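Local coordinates for protein PML (Homo sapiens, PDB 6IMQ) that probably drives assembly of PML nuclear bodies, its zinc-binding B1-box forming the multimers that regulate their biogenesis and, in the PML-RARA fusion, leukemogenesis, at residues 12-17 with 32-37; 21-26 with 44-49. All coordinates share one frame; numbering follows the deposited sequence.

Interaction 1: residues 12-17 with 32-37; sequences CTRCKE and AKCFEA. With ZN (zinc ion), chain H.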
loop_
_atom_site.group_PDB
_atom_site.type_symbol
_atom_site.label_atom_id
_atom_site.label_comp_id
_atom_site.label_asym_id
_atom_site.label_seq_id
_atom_site.Cartn_x
_atom_site.Cartn_y
_atom_site.Cartn_z
ATOM N N CYS B 12 -14.202 -1.754 -2.575
ATOM C CA CYS B 12 -13.633 -1.395 -3.863
ATOM C C CYS B 12 -14.427 -0.269 -4.514
ATOM O O CYS B 12 -15.657 -0.242 -4.456
ATOM C CB CYS B 12 -13.628 -2.642 -4.750
ATOM S SG CYS B 12 -12.980 -2.404 -6.381
ATOM N N THR B 13 -13.708 0.672 -5.130
ATOM C CA THR B 13 -14.386 1.797 -5.759
ATOM C C THR B 13 -15.145 1.377 -7.010
ATOM O O THR B 13 -16.058 2.094 -7.437
ATOM C CB THR B 13 -13.388 2.901 -6.113
ATOM O OG1 THR B 13 -12.404 2.400 -7.024
ATOM C CG2 THR B 13 -12.703 3.420 -4.850
ATOM N N ARG B 14 -14.793 0.230 -7.590
ATOM C CA ARG B 14 -15.358 -0.250 -8.841
ATOM C C ARG B 14 -16.527 -1.201 -8.621
ATOM O O ARG B 14 -17.602 -1.008 -9.197
ATOM C CB ARG B 14 -14.258 -0.944 -9.648
ATOM C CG ARG B 14 -14.715 -1.564 -10.947
ATOM C CD ARG B 14 -13.532 -1.754 -11.910
ATOM N NE ARG B 14 -13.967 -2.414 -13.136
ATOM C CZ ARG B 14 -13.626 -3.646 -13.498
ATOM N NH1 ARG B 14 -12.807 -4.366 -12.748
ATOM N NH2 ARG B 14 -14.099 -4.151 -14.627
ATOM N N CYS B 15 -16.331 -2.232 -7.799
ATOM C CA CYS B 15 -17.352 -3.232 -7.533
ATOM C C CYS B 15 -17.820 -3.100 -6.080
ATOM O O CYS B 15 -17.654 -2.042 -5.460
ATOM C CB CYS B 15 -16.794 -4.620 -7.861
ATOM S SG CYS B 15 -15.555 -5.244 -6.695
ATOM N N LYS B 16 -18.393 -4.171 -5.535
ATOM C CA LYS B 16 -18.913 -4.152 -4.176
ATOM C C LYS B 16 -18.064 -4.947 -3.195
ATOM O O LYS B 16 -18.405 -5.011 -2.009
ATOM C CB LYS B 16 -20.350 -4.687 -4.151
ATOM C CG LYS B 16 -21.433 -3.655 -4.471
ATOM C CD LYS B 16 -21.699 -3.551 -5.965
ATOM C CE LYS B 16 -23.061 -2.920 -6.245
ATOM N NZ LYS B 16 -23.432 -3.014 -7.687
ATOM N N GLU B 17 -16.968 -5.542 -3.648
ATOM C CA GLU B 17 -16.151 -6.401 -2.806
ATOM C C GLU B 17 -15.307 -5.580 -1.842
ATOM O O GLU B 17 -15.102 -4.377 -2.021
ATOM C CB GLU B 17 -15.259 -7.289 -3.673
ATOM C CG GLU B 17 -16.020 -8.402 -4.406
ATOM C CD GLU B 17 -16.178 -9.654 -3.559
ATOM O OE1 GLU B 17 -15.257 -9.958 -2.771
ATOM O OE2 GLU B 17 -17.218 -10.334 -3.677
ATOM N N ALA B 32 -8.844 -7.057 -4.708
ATOM C CA ALA B 32 -7.723 -7.747 -5.336
ATOM C C ALA B 32 -7.951 -7.906 -6.838
ATOM O O ALA B 32 -7.064 -7.616 -7.648
ATOM C CB ALA B 32 -7.512 -9.108 -4.671
ATOM N N LYS B 33 -9.143 -8.361 -7.232
ATOM C CA LYS B 33 -9.426 -8.614 -8.645
ATOM C C LYS B 33 -9.439 -7.319 -9.457
ATOM O O LYS B 33 -8.866 -7.269 -10.551
ATOM C CB LYS B 33 -10.736 -9.411 -8.742
ATOM C CG LYS B 33 -11.919 -8.736 -9.381
ATOM C CD LYS B 33 -12.028 -9.165 -10.824
ATOM C CE LYS B 33 -12.593 -8.049 -11.619
ATOM N NZ LYS B 33 -14.048 -7.855 -11.569
ATOM N N CYS B 34 -10.049 -6.252 -8.936
ATOM C CA CYS B 34 -9.941 -4.976 -9.636
ATOM C C CYS B 34 -8.517 -4.445 -9.584
ATOM O O CYS B 34 -8.069 -3.784 -10.527
ATOM C CB CYS B 34 -10.927 -3.970 -9.054
ATOM S SG CYS B 34 -12.663 -4.393 -9.428
ATOM N N PHE B 35 -7.780 -4.746 -8.515
ATOM C CA PHE B 35 -6.411 -4.263 -8.441
ATOM C C PHE B 35 -5.523 -4.929 -9.489
ATOM O O PHE B 35 -4.691 -4.255 -10.102
ATOM C CB PHE B 35 -5.838 -4.487 -7.056
ATOM C CG PHE B 35 -4.457 -3.966 -6.909
ATOM C CD1 PHE B 35 -4.208 -2.614 -7.014
ATOM C CD2 PHE B 35 -3.407 -4.827 -6.696
ATOM C CE1 PHE B 35 -2.932 -2.125 -6.888
ATOM C CE2 PHE B 35 -2.129 -4.352 -6.569
ATOM C CZ PHE B 35 -1.888 -2.991 -6.657
ATOM N N GLU B 36 -5.676 -6.238 -9.718
ATOM C CA GLU B 36 -4.865 -6.891 -10.747
ATOM C C GLU B 36 -5.109 -6.258 -12.119
ATOM O O GLU B 36 -4.175 -6.116 -12.917
ATOM C CB GLU B 36 -5.138 -8.399 -10.767
ATOM C CG GLU B 36 -4.988 -9.050 -9.397
ATOM C CD GLU B 36 -4.108 -10.296 -9.400
ATOM O OE1 GLU B 36 -3.748 -10.796 -10.489
ATOM O OE2 GLU B 36 -3.781 -10.779 -8.294
ATOM N N ALA B 37 -6.351 -5.858 -12.413
ATOM C CA ALA B 37 -6.612 -5.169 -13.676
ATOM C C ALA B 37 -5.942 -3.801 -13.707
ATOM O O ALA B 37 -5.371 -3.395 -14.722
ATOM C CB ALA B 37 -8.118 -5.026 -13.905
HETATM ZN ZN ZN H . -13.333 -4.595 -7.218
#

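Interaction 2: residues 21-26 with 44-49; sequences FWCFEC and HEARPL. With ZN (zinc ion), chain I.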
loop_
_atom_site.group_PDB
_atom_site.type_symbol
_atom_site.label_atom_id
_atom_site.label_comp_id
_atom_site.label_asym_id
_atom_site.label_seq_id
_atom_site.Cartn_x
_atom_site.Cartn_y
_atom_site.Cartn_z
ATOM N N PHE B 21 -6.532 -2.885 -1.580
ATOM C CA PHE B 21 -5.425 -2.095 -2.069
ATOM C C PHE B 21 -5.830 -0.635 -2.111
ATOM O O PHE B 21 -7.007 -0.283 -2.200
ATOM C CB PHE B 21 -4.972 -2.565 -3.449
ATOM C CG PHE B 21 -4.409 -3.936 -3.440
ATOM C CD1 PHE B 21 -5.235 -5.043 -3.501
ATOM C CD2 PHE B 21 -3.044 -4.121 -3.339
ATOM C CE1 PHE B 21 -4.705 -6.314 -3.480
ATOM C CE2 PHE B 21 -2.504 -5.384 -3.317
ATOM C CZ PHE B 21 -3.332 -6.488 -3.383
ATOM N N TRP B 22 -4.817 0.206 -1.985
ATOM C CA TRP B 22 -4.946 1.650 -2.082
ATOM C C TRP B 22 -3.970 2.098 -3.152
ATOM O O TRP B 22 -2.786 1.741 -3.107
ATOM C CB TRP B 22 -4.646 2.330 -0.752
ATOM C CG TRP B 22 -4.520 3.826 -0.827
ATOM C CD1 TRP B 22 -3.368 4.549 -0.768
ATOM C CD2 TRP B 22 -5.584 4.780 -0.952
ATOM N NE1 TRP B 22 -3.642 5.893 -0.846
ATOM C CE2 TRP B 22 -4.997 6.062 -0.958
ATOM C CE3 TRP B 22 -6.973 4.674 -1.056
ATOM C CZ2 TRP B 22 -5.750 7.227 -1.073
ATOM C CZ3 TRP B 22 -7.719 5.833 -1.166
ATOM C CH2 TRP B 22 -7.107 7.092 -1.172
ATOM N N CYS B 23 -4.460 2.847 -4.122
ATOM C CA CYS B 23 -3.603 3.411 -5.149
ATOM C C CYS B 23 -3.286 4.858 -4.795
ATOM O O CYS B 23 -4.196 5.676 -4.618
ATOM C CB CYS B 23 -4.242 3.337 -6.530
ATOM S SG CYS B 23 -3.119 4.058 -7.721
ATOM N N PHE B 24 -1.994 5.180 -4.730
ATOM C CA PHE B 24 -1.587 6.523 -4.343
ATOM C C PHE B 24 -1.836 7.549 -5.444
ATOM O O PHE B 24 -2.042 8.729 -5.143
ATOM C CB PHE B 24 -0.109 6.516 -3.947
ATOM C CG PHE B 24 0.168 5.775 -2.681
ATOM C CD1 PHE B 24 -0.237 6.299 -1.470
ATOM C CD2 PHE B 24 0.830 4.557 -2.690
ATOM C CE1 PHE B 24 0.005 5.635 -0.293
ATOM C CE2 PHE B 24 1.081 3.885 -1.512
ATOM C CZ PHE B 24 0.664 4.427 -0.308
ATOM N N GLU B 25 -1.826 7.137 -6.712
ATOM C CA GLU B 25 -2.031 8.122 -7.770
ATOM C C GLU B 25 -3.492 8.237 -8.196
ATOM O O GLU B 25 -3.952 9.340 -8.514
ATOM C CB GLU B 25 -1.147 7.791 -8.975
ATOM C CG GLU B 25 0.305 8.241 -8.792
ATOM C CD GLU B 25 1.290 7.083 -8.815
ATOM O OE1 GLU B 25 2.177 7.076 -9.694
ATOM O OE2 GLU B 25 1.168 6.179 -7.964
ATOM N N CYS B 26 -4.243 7.131 -8.204
ATOM C CA CYS B 26 -5.681 7.241 -8.421
ATOM C C CYS B 26 -6.395 7.781 -7.180
ATOM O O CYS B 26 -7.460 8.393 -7.302
ATOM C CB CYS B 26 -6.291 5.883 -8.789
ATOM S SG CYS B 26 -5.773 5.094 -10.324
ATOM N N HIS B 44 1.005 2.578 -11.491
ATOM C CA HIS B 44 0.823 3.499 -10.380
ATOM C C HIS B 44 1.433 2.918 -9.111
ATOM O O HIS B 44 1.386 1.702 -8.889
ATOM C CB HIS B 44 -0.665 3.779 -10.122
ATOM C CG HIS B 44 -1.314 4.664 -11.142
ATOM N ND1 HIS B 44 -2.653 4.989 -11.089
ATOM C CD2 HIS B 44 -0.816 5.303 -12.227
ATOM C CE1 HIS B 44 -2.953 5.783 -12.099
ATOM N NE2 HIS B 44 -1.857 5.991 -12.807
ATOM N N GLU B 45 2.002 3.787 -8.277
ATOM C CA GLU B 45 2.341 3.393 -6.917
ATOM C C GLU B 45 1.070 3.038 -6.160
ATOM O O GLU B 45 0.105 3.809 -6.145
ATOM C CB GLU B 45 3.066 4.523 -6.194
ATOM C CG GLU B 45 4.569 4.502 -6.274
ATOM C CD GLU B 45 5.189 5.467 -5.281
ATOM O OE1 GLU B 45 4.870 6.676 -5.336
ATOM O OE2 GLU B 45 5.978 5.012 -4.427
ATOM N N ALA B 46 1.075 1.883 -5.508
ATOM C CA ALA B 46 -0.084 1.437 -4.747
ATOM C C ALA B 46 0.410 0.504 -3.664
ATOM O O ALA B 46 1.541 0.005 -3.712
ATOM C CB ALA B 46 -1.121 0.746 -5.638
ATOM N N ARG B 47 -0.453 0.247 -2.695
ATOM C CA ARG B 47 -0.039 -0.603 -1.602
ATOM C C ARG B 47 -1.171 -1.484 -1.104
ATOM O O ARG B 47 -2.348 -1.105 -1.178
ATOM C CB ARG B 47 0.487 0.235 -0.431
ATOM C CG ARG B 47 -0.589 0.956 0.344
ATOM C CD ARG B 47 -0.110 0.985 1.769
ATOM N NE ARG B 47 -0.725 1.966 2.637
ATOM C CZ ARG B 47 -1.457 1.640 3.694
ATOM N NH1 ARG B 47 -1.679 0.365 3.990
ATOM N NH2 ARG B 47 -1.965 2.590 4.455
ATOM N N PRO B 48 -0.835 -2.656 -0.572
ATOM C CA PRO B 48 -1.819 -3.415 0.201
ATOM C C PRO B 48 -2.282 -2.598 1.393
ATOM O O PRO B 48 -1.555 -1.753 1.916
ATOM C CB PRO B 48 -1.048 -4.668 0.640
ATOM C CG PRO B 48 0.130 -4.757 -0.326
ATOM C CD PRO B 48 0.482 -3.320 -0.610
ATOM N N LEU B 49 -3.518 -2.840 1.804
ATOM C CA LEU B 49 -4.020 -2.295 3.052
ATOM C C LEU B 49 -3.594 -3.214 4.189
ATOM O O LEU B 49 -3.526 -4.434 4.022
ATOM C CB LEU B 49 -5.539 -2.158 3.016
ATOM C CG LEU B 49 -6.071 -1.091 2.063
ATOM C CD1 LEU B 49 -7.601 -1.281 2.011
ATOM C CD2 LEU B 49 -5.732 0.311 2.449
HETATM ZN ZN ZN I . -3.988 3.920 -9.873
#

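Interaction 1: residues 12-17 with 32-37
The four-cysteine zinc site of the B-box is put together here: Cys-12 and Cys-15, a CxxC pair on a loop, meet Cys-34 from the first turn of helix 32-41 around one zinc ion. Cys-34 SG lies 2.3 Å from the zinc and 3.7 Å from Cys-12 SG, and Cys-31, just ahead of the helix, supplies the fourth thiolate. Backbone N-H groups of the loop donate to two of the sulfurs. Arg-14 N donates to Cys-12 SG at 3.4 Å, with Cys-15 N adding a weak, longer bond, while Glu-17 N reaches Cys-15 SG at 3.4 Å in a nearly straight bond (167°). With CG anti to the backbone N (chi1 177°), the extended Arg-14 chain runs alongside Cys-34 SG, and its NH1 ends 3.3 Å from that sulfur. Lys-33 crosses the arginine at about a right angle, its NZ 3.9 Å from Arg-14 NH1. Both positive groups lie near the zinc-thiolate cluster, whose net charge is probably negative, and would partly offset it. Thr-13 ties the loop to strand 28-30 by backbone and side-chain hydrogen bonds to Leu-29, and on the helix Phe-35 packs against Leu-30 of the same strand.

Interaction 2: residues 21-26 with 44-49
Strands 21-23 and 46-48 pair antiparallel, and the turn after the first meets the residues ahead of the second at a Cys2His2 zinc site of the B-box. Among the backbone bonds, Trp-22 and Arg-47 form a hydrogen-bonded pair: Trp-22 N donates to Arg-47 O at 2.9 Å, and Arg-47 N returns a bond to Trp-22 O. Phe-24 N carries the pairing on to Glu-45 O, 2.9 Å away. Glu-25 OE2 approaches Glu-45 N, but the bond is bent (120°) and weak.

The metal gathers Cys-23 SG, Cys-26 SG and His-44 ND1, the last at 2.1 Å, with His-38 of helix 32-41 as fourth ligand. Cys-26 N donates an almost straight bond to Cys-23 SG (3.3 Å). Glu-25 CB lies over one face of the imidazole, a CH-pi contact 3.9 Å from the ring centroid, while Cys-26 SG sits in plane at its edge.

Apolar contacts fill in around the strands. Phe-24 turns CG anti to its carbonyl carbon (chi1 -69°), which carries CZ to within 3.7 Å of Arg-47 CG; Trp-22 CD1 lies over one face of the same ring. Replacing Phe-24 with an alanine would probably open a gap beside the Arg-47 chain and leave Trp-22 CD1 without the ring face it lies on. Phe-21 CE2 touches Pro-48 CG at 4.0 Å.

Arg-47 NH1 bonds both Pro-48 O and Gln-4 OE1 of the second subunit, and Trp-22 NE1 donates to Asp-7 O of that subunit. Metal ligation and strand pairing together hold the two segments, and the pair offers both polar and apolar groups to the second subunit, whose Ile-5 packs on Arg-47 and whose Trp-22 packs on Pro-48.

How the interactions relate
Interactions 1 and 2 hold three ligands each of the two zinc sites of one B-box, and their segments alternate along the chain, so each site draws on both early and late residues. Their centres are 12 Å apart, on opposite sides of the chain's centre. Helix 32-41 serves both: Cys-34 binds the zinc of interaction 1, and His-38 completes the site of interaction 2. Between them the packing centres on Phe-35 and Phe-21, whose rings stack, with Phe-35 CE2 3.4 Å from Phe-21 CD2 and Phe-35 CE1 3.6 Å from Ala-46 CB. Phe-21 CE1 also rests 3.8 Å from Ala-32 CA, which brings the helix start against the strand pair.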